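Local structure of protein ElaA (5Z6N) at residues Ser10-Val14 with Ser15-Ala19. The protein probably acts as an N-acetyltransferase of the GNAT superfamily, transferring an acetyl group from acetyl coenzyme A. Numbering follows the deposited sequence.
Sequences SELSV and SQLYA
Ser13 O accepts from Leu17 N at 3.0 Å and Val14 O from Tyr18 N, also at 3.0 Å, the opening i-to-i+4 bonds of helix 14-31, which follows the first strand of this GNAT fold. The start is a worked example of the capping box, in which the residue at the N-cap and the one three places on exchange side-chain-to-backbone bonds. Ser13, the N-cap, offers OG to the first-turn amides, weakly in both cases: Ser15 N at 3.1 Å, strongly bent, and Gln16 N at 3.5 Å. Ser15 OG donates to the same oxygen. In return Gln16 reaches back with CG anti to its carbonyl carbon (chi1 -77°) and an extended chain, so that OE1 takes Ser13 N at 3.1 Å on an in-plane lone pair, nearly straight at 167°. Replacing Gln16 with a leucine would probably leave Ser13 N without this acceptor and the box half closed. Around this cap, Leu12 packs on Leu7 of strand 3-8, while Leu17 meets Leu17 of the second subunit and Tyr18 OH is hydrogen-bonded to Asp43 of that subunit. Leu12 also leans across the aliphatic part of Gln16, CD2 lying 4.1 Å from CB.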
ATOM      1  N   SER B  10       3.826 -11.309  12.234  1.00 38.36           N
ATOM      2  CA  SER B  10       2.738 -11.455  13.196  1.00 30.07           C
ATOM      3  C   SER B  10       2.750 -10.359  14.255  1.00 28.10           C
ATOM      4  O   SER B  10       1.704 -10.074  14.846  1.00 30.11           O
ATOM      5  CB  SER B  10       2.810 -12.827  13.870  1.00 26.38           C
ATOM      6  OG  SER B  10       3.922 -12.919  14.745  1.00 22.03           O
ATOM      7  N   GLU B  11       3.903  -9.740  14.500  1.00 28.28           N
ATOM      8  CA  GLU B  11       4.023  -8.687  15.500  1.00 17.71           C
ATOM      9  C   GLU B  11       3.614  -7.318  14.973  1.00 37.58           C
ATOM     10  O   GLU B  11       3.461  -6.386  15.772  1.00 41.62           O
ATOM     11  CB  GLU B  11       5.464  -8.614  16.008  1.00 17.77           C
ATOM     12  CG  GLU B  11       6.011  -9.920  16.567  1.00 18.57           C
ATOM     13  CD  GLU B  11       7.525  -9.924  16.652  1.00 35.78           C
ATOM     14  OE1 GLU B  11       8.098  -8.884  17.031  1.00 38.84           O
ATOM     15  OE2 GLU B  11       8.134 -10.967  16.345  1.00 40.05           O
ATOM     16  N   LEU B  12       3.456  -7.175  13.658  1.00 35.75           N
ATOM     17  CA  LEU B  12       3.084  -5.899  13.059  1.00 32.22           C
ATOM     18  C   LEU B  12       1.719  -5.457  13.568  1.00 28.33           C
ATOM     19  O   LEU B  12       0.736  -6.193  13.439  1.00 27.77           O
ATOM     20  CB  LEU B  12       3.054  -6.016  11.538  1.00 30.76           C
ATOM     21  CG  LEU B  12       4.336  -6.174  10.724  1.00 28.85           C
ATOM     22  CD1 LEU B  12       3.958  -6.461   9.284  1.00 13.35           C
ATOM     23  CD2 LEU B  12       5.215  -4.931  10.810  1.00 27.40           C
ATOM     24  N   SER B  13       1.655  -4.260  14.144  1.00 29.30           N
ATOM     25  CA  SER B  13       0.362  -3.669  14.444  1.00 36.03           C
ATOM     26  C   SER B  13      -0.196  -3.014  13.183  1.00 40.00           C
ATOM     27  O   SER B  13       0.448  -2.978  12.129  1.00 38.64           O
ATOM     28  CB  SER B  13       0.473  -2.657  15.582  1.00 31.04           C
ATOM     29  OG  SER B  13       0.444  -1.328  15.086  1.00 22.35           O
ATOM     30  N   VAL B  14      -1.413  -2.482  13.293  1.00 39.38           N
ATOM     31  CA  VAL B  14      -2.056  -1.859  12.139  1.00 31.13           C
ATOM     32  C   VAL B  14      -1.285  -0.619  11.694  1.00 28.13           C
ATOM     33  O   VAL B  14      -1.089  -0.392  10.493  1.00 32.10           O
ATOM     34  CB  VAL B  14      -3.528  -1.547  12.464  1.00 29.88           C
ATOM     35  CG1 VAL B  14      -4.021  -0.382  11.662  1.00 16.97           C
ATOM     36  CG2 VAL B  14      -4.384  -2.756  12.168  1.00 31.90           C
ATOM     37  N   SER B  15      -0.809   0.188  12.648  1.00 25.42           N
ATOM     38  CA  SER B  15      -0.082   1.402  12.289  1.00 26.49           C
ATOM     39  C   SER B  15       1.334   1.102  11.810  1.00 27.62           C
ATOM     40  O   SER B  15       1.902   1.882  11.038  1.00 28.14           O
ATOM     41  CB  SER B  15      -0.040   2.367  13.474  1.00 31.89           C
ATOM     42  OG  SER B  15       0.753   1.849  14.526  1.00 40.46           O
ATOM     43  N   GLN B  16       1.921  -0.010  12.258  1.00 25.72           N
ATOM     44  CA  GLN B  16       3.233  -0.398  11.748  1.00 24.44           C
ATOM     45  C   GLN B  16       3.144  -0.868  10.301  1.00 24.43           C
ATOM     46  O   GLN B  16       4.020  -0.557   9.486  1.00 25.16           O
ATOM     47  CB  GLN B  16       3.840  -1.482  12.635  1.00 20.72           C
ATOM     48  CG  GLN B  16       4.421  -0.957  13.937  1.00 19.32           C
ATOM     49  CD  GLN B  16       5.028  -2.056  14.782  1.00 18.70           C
ATOM     50  OE1 GLN B  16       4.477  -3.152  14.880  1.00 24.18           O
ATOM     51  NE2 GLN B  16       6.171  -1.773  15.393  1.00 16.77           N
ATOM     52  N   LEU B  17       2.091  -1.620   9.964  1.00 21.58           N
ATOM     53  CA  LEU B  17       1.890  -2.034   8.579  1.00 22.99           C
ATOM     54  C   LEU B  17       1.609  -0.834   7.686  1.00 26.62           C
ATOM     55  O   LEU B  17       2.158  -0.723   6.583  1.00 26.65           O
ATOM     56  CB  LEU B  17       0.745  -3.041   8.488  1.00 25.67           C
ATOM     57  CG  LEU B  17       0.383  -3.402   7.046  1.00 22.27           C
ATOM     58  CD1 LEU B  17       1.581  -4.028   6.348  1.00 20.00           C
ATOM     59  CD2 LEU B  17      -0.831  -4.317   6.987  1.00 26.69           C
ATOM     60  N   TYR B  18       0.748   0.076   8.148  1.00 30.54           N
ATOM     61  CA  TYR B  18       0.421   1.254   7.354  1.00 31.11           C
ATOM     62  C   TYR B  18       1.661   2.071   7.025  1.00 32.07           C
ATOM     63  O   TYR B  18       1.795   2.592   5.912  1.00 31.08           O
ATOM     64  CB  TYR B  18      -0.595   2.124   8.089  1.00 24.69           C
ATOM     65  CG  TYR B  18      -1.257   3.130   7.181  1.00 34.07           C
ATOM     66  CD1 TYR B  18      -2.289   2.745   6.339  1.00 40.13           C
ATOM     67  CD2 TYR B  18      -0.835   4.454   7.143  1.00 38.45           C
ATOM     68  CE1 TYR B  18      -2.903   3.651   5.501  1.00 43.65           C
ATOM     69  CE2 TYR B  18      -1.442   5.372   6.302  1.00 43.74           C
ATOM     70  CZ  TYR B  18      -2.480   4.965   5.486  1.00 45.29           C
ATOM     71  OH  TYR B  18      -3.091   5.864   4.640  1.00 43.02           O
ATOM     72  N   ALA B  19       2.581   2.190   7.985  1.00 33.28           N
ATOM     73  CA  ALA B  19       3.734   3.064   7.810  1.00 31.56           C
ATOM     74  C   ALA B  19       4.703   2.534   6.759  1.00 23.26           C
ATOM     75  O   ALA B  19       5.327   3.327   6.043  1.00 15.36           O
ATOM     76  CB  ALA B  19       4.447   3.252   9.150  1.00 13.70           C
TER